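Local coordinates for protein Atg5 (Kluyveromyces marxianus, PDB 3VQI) that takes part in autophagic vesicle formation and cytoplasm-to-vacuole transport, and is conjugated to the ubiquitin-like protein Atg12, at residues E86-V91 against F262-G267; A46-Y51 against Q113-Q118; V20-A25 against D61-P66. All blocks are in the same frame, centred on the assembly; numbering follows the deposited sequence.

How the contacts relate
Contacts 1 and 2 have centres 13 Å apart and share a seam: C89 N lies 3.1 Å from A46 O, a probable hydrogen bond tying the start of helix 89-96 to the run leading into helix 48-59. Contact 3 is farther out, its centre 16 Å from that of contact 2 and 28 Å from that of contact 1. Strands 15-22 and 114-121 join it to contact 2 as sheet neighbours, with V21 N 2.9 Å from L117 O. Contacts 2 and 3 belong to the UblA domain, whereas contact 1 joins UblA to UblB. A bound buffer molecule, EPE, lies about 4 Å from the L48 side chain in contact 2.

Contact 1. Residues E86-V91 against F262-G267; sequences EYPCGV and FASIDG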
loop_
_atom_site.group_PDB
_atom_site.type_symbol
_atom_site.label_atom_id
_atom_site.label_comp_id
_atom_site.label_asym_id
_atom_site.label_seq_id
_atom_site.Cartn_x
_atom_site.Cartn_y
_atom_site.Cartn_z
ATOM N N GLU A 86 -4.586 -4.542 2.038
ATOM C CA GLU A 86 -5.248 -3.737 1.020
ATOM C C GLU A 86 -4.598 -2.349 0.926
ATOM O O GLU A 86 -5.094 -1.464 0.228
ATOM C CB GLU A 86 -6.760 -3.583 1.300
ATOM C CG GLU A 86 -7.130 -2.781 2.529
ATOM C CD GLU A 86 -7.133 -3.608 3.808
ATOM O OE1 GLU A 86 -7.681 -3.114 4.820
ATOM O OE2 GLU A 86 -6.594 -4.740 3.805
ATOM N N TYR A 87 -3.498 -2.155 1.647
ATOM C CA TYR A 87 -2.773 -0.899 1.590
ATOM C C TYR A 87 -1.427 -1.198 0.960
ATOM O O TYR A 87 -0.899 -2.298 1.103
ATOM C CB TYR A 87 -2.573 -0.311 2.988
ATOM C CG TYR A 87 -3.859 0.134 3.629
ATOM C CD1 TYR A 87 -4.488 -0.646 4.603
ATOM C CD2 TYR A 87 -4.484 1.313 3.219
ATOM C CE1 TYR A 87 -5.714 -0.265 5.157
ATOM C CE2 TYR A 87 -5.711 1.705 3.760
ATOM C CZ TYR A 87 -6.316 0.909 4.725
ATOM O OH TYR A 87 -7.524 1.289 5.243
ATOM N N PRO A 88 -0.857 -0.234 0.227
ATOM C CA PRO A 88 0.445 -0.551 -0.369
ATOM C C PRO A 88 1.494 -0.969 0.656
ATOM O O PRO A 88 1.454 -0.533 1.811
ATOM C CB PRO A 88 0.817 0.733 -1.120
ATOM C CG PRO A 88 -0.154 1.792 -0.577
ATOM C CD PRO A 88 -1.400 1.028 -0.305
ATOM N N CYS A 89 2.418 -1.822 0.219
ATOM C CA CYS A 89 3.506 -2.324 1.054
ATOM C C CYS A 89 4.241 -1.214 1.795
ATOM O O CYS A 89 4.382 -1.245 3.010
ATOM C CB CYS A 89 4.521 -3.086 0.196
ATOM S SG CYS A 89 3.830 -4.488 -0.706
ATOM N N GLY A 90 4.723 -0.237 1.046
ATOM C CA GLY A 90 5.453 0.855 1.657
ATOM C C GLY A 90 4.708 1.512 2.799
ATOM O O GLY A 90 5.298 1.862 3.828
ATOM N N VAL A 91 3.406 1.683 2.612
ATOM C CA VAL A 91 2.566 2.297 3.621
ATOM C C VAL A 91 2.538 1.435 4.884
ATOM O O VAL A 91 2.642 1.948 5.995
ATOM C CB VAL A 91 1.142 2.482 3.078
ATOM C CG1 VAL A 91 0.214 3.013 4.171
ATOM C CG2 VAL A 91 1.174 3.432 1.912
ATOM N N PHE A 262 4.136 12.608 -3.607
ATOM C CA PHE A 262 4.169 11.380 -2.816
ATOM C C PHE A 262 2.940 10.482 -2.740
ATOM O O PHE A 262 2.966 9.478 -2.028
ATOM C CB PHE A 262 4.604 11.713 -1.392
ATOM C CG PHE A 262 6.001 12.243 -1.291
ATOM C CD1 PHE A 262 7.043 11.624 -1.975
ATOM C CD2 PHE A 262 6.290 13.329 -0.466
ATOM C CE1 PHE A 262 8.357 12.078 -1.835
ATOM C CE2 PHE A 262 7.599 13.790 -0.318
ATOM C CZ PHE A 262 8.636 13.163 -1.002
ATOM N N ALA A 263 1.870 10.829 -3.445
ATOM C CA ALA A 263 0.672 9.998 -3.425
ATOM C C ALA A 263 1.057 8.579 -3.837
ATOM O O ALA A 263 1.916 8.385 -4.700
ATOM C CB ALA A 263 -0.372 10.550 -4.375
ATOM N N SER A 264 0.416 7.593 -3.220
ATOM C CA SER A 264 0.705 6.191 -3.508
ATOM C C SER A 264 -0.041 5.722 -4.757
ATOM O O SER A 264 -0.938 6.406 -5.228
ATOM C CB SER A 264 0.339 5.348 -2.288
ATOM O OG SER A 264 1.056 5.813 -1.154
ATOM N N ILE A 265 0.323 4.559 -5.286
ATOM C CA ILE A 265 -0.302 4.046 -6.504
ATOM C C ILE A 265 -1.813 3.931 -6.481
ATOM O O ILE A 265 -2.424 3.658 -7.507
ATOM C CB ILE A 265 0.250 2.647 -6.902
ATOM C CG1 ILE A 265 0.144 1.697 -5.707
ATOM C CG2 ILE A 265 1.688 2.770 -7.424
ATOM C CD1 ILE A 265 0.499 0.271 -6.031
ATOM N N ASP A 266 -2.423 4.111 -5.317
ATOM C CA ASP A 266 -3.869 3.998 -5.245
ATOM C C ASP A 266 -4.558 5.357 -5.228
ATOM O O ASP A 266 -5.788 5.435 -5.177
ATOM C CB ASP A 266 -4.284 3.175 -4.025
ATOM C CG ASP A 266 -4.008 3.884 -2.712
ATOM O OD1 ASP A 266 -4.509 3.384 -1.687
ATOM O OD2 ASP A 266 -3.297 4.924 -2.699
ATOM N N GLY A 267 -3.770 6.426 -5.259
ATOM C CA GLY A 267 -4.354 7.756 -5.296
ATOM C C GLY A 267 -4.403 8.533 -3.993
ATOM O O GLY A 267 -4.881 9.668 -3.950
#
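The side chains of P88 and D266 cross at about a right angle, P88 CD 4.1 Å from D266 OD1. Next to P88, the ring of Y87 carries E86 CG on one face, offset toward the rim, and meets W205 edge-to-face. D266 CG sits between its own backbone N and carbonyl carbon (chi1 69°), which turns the carboxylate toward the proline. The acid is kept in place by two bonds: OD1 pairs with Y270 OH, and OD2 accepts from F268 N in an Asx turn.

The compact apolar ring of P88 also meets S264, its CG 4.0 Å from S264 CB. P88 takes the N-cap position just before helix 89-96, where its missing N-H costs no helical hydrogen bond. From the first turn of that helix V91 reaches over with CG2, 3.9 Å from S264 OG. This is where the UblA and UblB ubiquitin-like folds meet, beside the long helix 135-155, whose W143 and W147 both donate to I265 O.

Residues 264-267 form a type I turn closed by G267 N to S264 O, 2.8 Å. At G267 the positive phi (101°) would press a CB against the preceding carbonyl oxygen, and glycine avoids this.

Contact 2. Residues A46-Y51 against Q113-Q118; sequences AYLGFY and QMWELQ
L48 lies in a weakly bonded helical turn at the start of helix 48-59, while W115 and L117 belong to extended strand 114-121; the closest CA atoms, those of L48 and L117, are 10.7 Å apart. The turn is held by F50 N to Y47 O, 2.7 Å, and Y51 N to L48 O, 2.8 Å, bonds with the spacing of a 3-10 turn. No hydrogen bond crosses to the strand, so the wide gap between the backbones is bridged by side chains alone.

L48 does the bridging with both methyls. Its CD2 meets L117 CD1 at 4.1 Å, and its CD1 comes obliquely to the benzene end of the W115 indole, 4.4 Å from CH2. L117 divides its branches in the same way: while CD1 reaches L48, CD2 lies over one face of the indole, 3.5 Å above the plane and offset toward the rim. With CG anti to the carbonyl carbon (chi1 -61°), L117 leans toward its neighbour two places back on the strand.

This is the helix-on-sheet packing of a ubiquitin fold, the beta-grasp, in which alternate strand residues face the helix. Branched leucines fill the space between the two layers, and the broad indole of W115 extends the apolar surface to F93, edge-to-face, and to Y78. M42, V83 and W85 also touch L48.

At the other side of the turn, the F50 ring sits with one face centred over Y47 CB. A bound EPE molecule, probably from the crystallisation liquor, accepts a hydrogen bond from G49 N.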
loop_
_atom_site.group_PDB
_atom_site.type_symbol
_atom_site.label_atom_id
_atom_site.label_comp_id
_atom_site.label_asym_id
_atom_site.label_seq_id
_atom_site.Cartn_x
_atom_site.Cartn_y
_atom_site.Cartn_z
ATOM N N ALA A 46 3.214 -1.188 -4.320
ATOM C CA ALA A 46 2.722 -2.430 -4.890
ATOM C C ALA A 46 1.876 -2.996 -3.767
ATOM O O ALA A 46 1.758 -2.376 -2.712
ATOM C CB ALA A 46 3.877 -3.360 -5.191
ATOM N N TYR A 47 1.292 -4.166 -3.978
ATOM C CA TYR A 47 0.475 -4.777 -2.944
ATOM C C TYR A 47 1.090 -6.085 -2.457
ATOM O O TYR A 47 1.615 -6.860 -3.266
ATOM C CB TYR A 47 -0.931 -5.025 -3.483
ATOM C CG TYR A 47 -1.752 -3.769 -3.592
ATOM C CD1 TYR A 47 -2.258 -3.154 -2.452
ATOM C CD2 TYR A 47 -2.043 -3.205 -4.834
ATOM C CE1 TYR A 47 -3.041 -2.009 -2.536
ATOM C CE2 TYR A 47 -2.831 -2.054 -4.933
ATOM C CZ TYR A 47 -3.327 -1.463 -3.777
ATOM O OH TYR A 47 -4.114 -0.347 -3.852
ATOM N N LEU A 48 1.035 -6.317 -1.141
ATOM C CA LEU A 48 1.582 -7.544 -0.557
ATOM C C LEU A 48 1.059 -8.738 -1.302
ATOM O O LEU A 48 1.778 -9.716 -1.535
ATOM C CB LEU A 48 1.191 -7.672 0.916
ATOM C CG LEU A 48 2.169 -7.027 1.893
ATOM C CD1 LEU A 48 1.654 -7.142 3.322
ATOM C CD2 LEU A 48 3.508 -7.724 1.742
ATOM N N GLY A 49 -0.208 -8.649 -1.688
ATOM C CA GLY A 49 -0.833 -9.735 -2.414
ATOM C C GLY A 49 -0.125 -10.099 -3.701
ATOM O O GLY A 49 -0.253 -11.237 -4.158
ATOM N N PHE A 50 0.607 -9.164 -4.310
ATOM C CA PHE A 50 1.301 -9.488 -5.556
ATOM C C PHE A 50 2.393 -10.501 -5.258
ATOM O O PHE A 50 2.789 -11.276 -6.130
ATOM C CB PHE A 50 1.982 -8.264 -6.196
ATOM C CG PHE A 50 1.044 -7.222 -6.752
ATOM C CD1 PHE A 50 -0.251 -7.537 -7.125
ATOM C CD2 PHE A 50 1.498 -5.922 -6.953
ATOM C CE1 PHE A 50 -1.089 -6.565 -7.706
ATOM C CE2 PHE A 50 0.678 -4.937 -7.535
ATOM C CZ PHE A 50 -0.618 -5.259 -7.910
ATOM N N TYR A 51 2.887 -10.492 -4.022
ATOM C CA TYR A 51 3.981 -11.388 -3.647
ATOM C C TYR A 51 3.564 -12.721 -3.029
ATOM O O TYR A 51 4.387 -13.632 -2.919
ATOM C CB TYR A 51 4.934 -10.658 -2.699
ATOM C CG TYR A 51 5.521 -9.407 -3.294
ATOM C CD1 TYR A 51 6.626 -9.464 -4.137
ATOM C CD2 TYR A 51 4.934 -8.164 -3.064
ATOM C CE1 TYR A 51 7.135 -8.312 -4.747
ATOM C CE2 TYR A 51 5.432 -7.000 -3.667
ATOM C CZ TYR A 51 6.535 -7.083 -4.509
ATOM O OH TYR A 51 7.040 -5.939 -5.100
ATOM N N GLN A 113 17.309 -2.180 5.850
ATOM C CA GLN A 113 16.330 -2.267 6.934
ATOM C C GLN A 113 15.293 -3.334 6.585
ATOM O O GLN A 113 14.324 -3.061 5.868
ATOM C CB GLN A 113 15.651 -0.906 7.142
ATOM N N MET A 114 15.492 -4.544 7.100
ATOM C CA MET A 114 14.588 -5.644 6.804
ATOM C C MET A 114 13.307 -5.670 7.634
ATOM O O MET A 114 13.305 -5.353 8.824
ATOM C CB MET A 114 15.327 -6.979 6.939
ATOM C CG MET A 114 14.857 -8.024 5.945
ATOM S SD MET A 114 15.892 -9.506 5.894
ATOM C CE MET A 114 17.274 -8.941 4.839
ATOM N N TRP A 115 12.219 -6.045 6.968
ATOM C CA TRP A 115 10.893 -6.149 7.565
ATOM C C TRP A 115 10.589 -7.646 7.630
ATOM O O TRP A 115 10.636 -8.329 6.609
ATOM C CB TRP A 115 9.886 -5.424 6.661
ATOM C CG TRP A 115 8.466 -5.334 7.169
ATOM C CD1 TRP A 115 8.056 -5.309 8.470
ATOM C CD2 TRP A 115 7.285 -5.148 6.377
ATOM N NE1 TRP A 115 6.697 -5.113 8.536
ATOM C CE2 TRP A 115 6.200 -5.009 7.264
ATOM C CE3 TRP A 115 7.039 -5.081 4.997
ATOM C CZ2 TRP A 115 4.889 -4.807 6.824
ATOM C CZ3 TRP A 115 5.735 -4.878 4.561
ATOM C CH2 TRP A 115 4.680 -4.743 5.473
ATOM N N GLU A 116 10.307 -8.167 8.819
ATOM C CA GLU A 116 10.014 -9.589 8.932
ATOM C C GLU A 116 8.512 -9.854 9.030
ATOM O O GLU A 116 7.812 -9.230 9.826
ATOM C CB GLU A 116 10.731 -10.201 10.145
ATOM C CG GLU A 116 10.696 -11.733 10.143
ATOM C CD GLU A 116 11.430 -12.377 11.321
ATOM O OE1 GLU A 116 12.182 -11.675 12.037
ATOM O OE2 GLU A 116 11.256 -13.602 11.518
ATOM N N LEU A 117 8.028 -10.782 8.209
ATOM C CA LEU A 117 6.616 -11.144 8.182
ATOM C C LEU A 117 6.486 -12.651 8.288
ATOM O O LEU A 117 7.368 -13.387 7.834
ATOM C CB LEU A 117 5.973 -10.698 6.859
ATOM C CG LEU A 117 5.983 -9.192 6.572
ATOM C CD1 LEU A 117 5.337 -8.916 5.218
ATOM C CD2 LEU A 117 5.243 -8.460 7.680
ATOM N N GLN A 118 5.404 -13.126 8.891
ATOM C CA GLN A 118 5.230 -14.567 8.950
ATOM C C GLN A 118 4.169 -14.902 7.899
ATOM O O GLN A 118 3.244 -14.125 7.662
ATOM C CB GLN A 118 4.768 -15.058 10.340
ATOM C CG GLN A 118 5.116 -14.186 11.560
ATOM C CD GLN A 118 6.563 -13.730 11.621
ATOM O OE1 GLN A 118 7.493 -14.523 11.442
ATOM N NE2 GLN A 118 6.763 -12.436 11.890
#

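Contact 3. Residues V20-A25 against D61-P66; sequences VVVSDA and DTIKVP
T62, whose CG2 lies 4.3 Å from V22 CG2, uses its hydroxyl OG1 to hydrogen-bond the backbone oxygen of D35. Threonine suits the place because its two branches do different work: the methyl joins the apolar side chains, and the oxygen ties the 61-66 segment to the chain running into strand 37-43. V22 in turn shares a backbone hydrogen bond with K36, so the two residues grip the same neighbouring stretch.

I63 supplies the main apolar contact. Its CD1 turns into the fork of V22, 3.8 Å from CG1 and 3.3 Å from CG2; the second value is short for two methyls, and their exact placing is doubtful at this resolution. CG1 of I63 stands anti to the carbonyl carbon (chi1 -87°), and the bend at chi2 (56°) brings the terminal methyl back toward the valine. Valine offers a compact fork, and isoleucine's longer ethyl arm swings into it; L59 of helix 48-59 also touches V22.

Nearer the surface, the extended chain of K64 passes A25, its CE 3.4 Å from A25 O and NZ 3.6 Å from the same oxygen. A long aliphatic stem ending in a charge suits this surface position.

Strand 15-22 pairs with 37-43 in a hairpin, and the segment following helix 48-59 packs on the end from which the connecting loop leaves, as expected of the beta-grasp topology of ubiquitin-like domains.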
loop_
_atom_site.group_PDB
_atom_site.type_symbol
_atom_site.label_atom_id
_atom_site.label_comp_id
_atom_site.label_asym_id
_atom_site.label_seq_id
_atom_site.Cartn_x
_atom_site.Cartn_y
_atom_site.Cartn_z
ATOM N N VAL A 20 10.431 -13.216 4.817
ATOM C CA VAL A 20 9.210 -13.971 5.016
ATOM C C VAL A 20 9.531 -15.342 5.600
ATOM O O VAL A 20 10.203 -16.160 4.968
ATOM C CB VAL A 20 8.459 -14.148 3.678
ATOM C CG1 VAL A 20 7.167 -14.904 3.901
ATOM C CG2 VAL A 20 8.190 -12.784 3.061
ATOM N N VAL A 21 9.045 -15.586 6.812
ATOM C CA VAL A 21 9.279 -16.853 7.489
ATOM C C VAL A 21 7.954 -17.557 7.735
ATOM O O VAL A 21 6.978 -16.912 8.116
ATOM C CB VAL A 21 9.945 -16.633 8.868
ATOM C CG1 VAL A 21 10.396 -17.972 9.433
ATOM C CG2 VAL A 21 11.107 -15.629 8.755
ATOM N N VAL A 22 7.908 -18.869 7.528
ATOM C CA VAL A 22 6.667 -19.593 7.777
ATOM C C VAL A 22 6.322 -19.465 9.259
ATOM O O VAL A 22 7.216 -19.445 10.101
ATOM C CB VAL A 22 6.791 -21.075 7.438
ATOM C CG1 VAL A 22 5.465 -21.765 7.710
ATOM C CG2 VAL A 22 7.190 -21.241 5.981
ATOM N N SER A 23 5.035 -19.356 9.577
ATOM C CA SER A 23 4.636 -19.213 10.970
ATOM C C SER A 23 4.729 -20.555 11.678
ATOM O O SER A 23 4.558 -21.611 11.061
ATOM C CB SER A 23 3.212 -18.666 11.083
ATOM O OG SER A 23 2.249 -19.641 10.727
ATOM N N ASP A 24 5.003 -20.502 12.978
ATOM C CA ASP A 24 5.139 -21.710 13.785
ATOM C C ASP A 24 3.943 -22.633 13.620
ATOM O O ASP A 24 4.093 -23.846 13.515
ATOM C CB ASP A 24 5.309 -21.334 15.259
ATOM C CG ASP A 24 6.356 -20.244 15.465
ATOM O OD1 ASP A 24 7.487 -20.388 14.956
ATOM O OD2 ASP A 24 6.045 -19.240 16.144
ATOM N N ALA A 25 2.754 -22.048 13.567
ATOM C CA ALA A 25 1.527 -22.821 13.439
ATOM C C ALA A 25 1.447 -23.799 12.271
ATOM O O ALA A 25 0.836 -24.858 12.404
ATOM C CB ALA A 25 0.330 -21.881 13.395
ATOM N N ASP A 61 7.706 -26.217 0.485
ATOM C CA ASP A 61 8.391 -27.381 1.037
ATOM C C ASP A 61 8.369 -27.458 2.552
ATOM O O ASP A 61 8.342 -28.547 3.126
ATOM C CB ASP A 61 9.850 -27.396 0.573
ATOM C CG ASP A 61 10.069 -28.288 -0.624
ATOM O OD1 ASP A 61 9.059 -28.690 -1.253
ATOM O OD2 ASP A 61 11.250 -28.581 -0.936
ATOM N N THR A 62 8.386 -26.296 3.189
ATOM C CA THR A 62 8.410 -26.207 4.638
ATOM C C THR A 62 7.030 -26.096 5.260
ATOM O O THR A 62 6.893 -26.037 6.479
ATOM C CB THR A 62 9.265 -25.008 5.059
ATOM O OG1 THR A 62 10.597 -25.195 4.558
ATOM C CG2 THR A 62 9.320 -24.873 6.561
ATOM N N ILE A 63 5.997 -26.075 4.432
ATOM C CA ILE A 63 4.645 -25.969 4.961
ATOM C C ILE A 63 4.092 -27.355 5.237
ATOM O O ILE A 63 3.957 -28.169 4.323
ATOM C CB ILE A 63 3.716 -25.202 3.986
ATOM C CG1 ILE A 63 3.811 -23.696 4.244
ATOM C CG2 ILE A 63 2.276 -25.631 4.185
ATOM C CD1 ILE A 63 5.202 -23.121 4.165
ATOM N N LYS A 64 3.766 -27.612 6.501
ATOM C CA LYS A 64 3.242 -28.912 6.913
ATOM C C LYS A 64 1.767 -29.081 6.577
ATOM O O LYS A 64 1.308 -30.183 6.277
ATOM C CB LYS A 64 3.432 -29.108 8.428
ATOM C CG LYS A 64 2.351 -28.435 9.296
ATOM C CD LYS A 64 2.602 -28.612 10.793
ATOM C CE LYS A 64 1.408 -28.129 11.623
ATOM N NZ LYS A 64 1.612 -28.294 13.099
ATOM N N VAL A 65 1.027 -27.983 6.630
ATOM C CA VAL A 65 -0.410 -28.008 6.372
ATOM C C VAL A 65 -0.725 -28.116 4.880
ATOM O O VAL A 65 0.082 -27.731 4.041
ATOM C CB VAL A 65 -1.071 -26.726 6.972
ATOM C CG1 VAL A 65 -2.580 -26.878 7.042
ATOM C CG2 VAL A 65 -0.509 -26.462 8.367
ATOM N N PRO A 66 -1.888 -28.690 4.531
ATOM C CA PRO A 66 -2.284 -28.830 3.124
ATOM C C PRO A 66 -3.084 -27.609 2.662
ATOM O O PRO A 66 -3.806 -27.007 3.456
ATOM C CB PRO A 66 -3.143 -30.085 3.139
ATOM C CG PRO A 66 -3.845 -29.954 4.440
ATOM C CD PRO A 66 -2.717 -29.565 5.381
#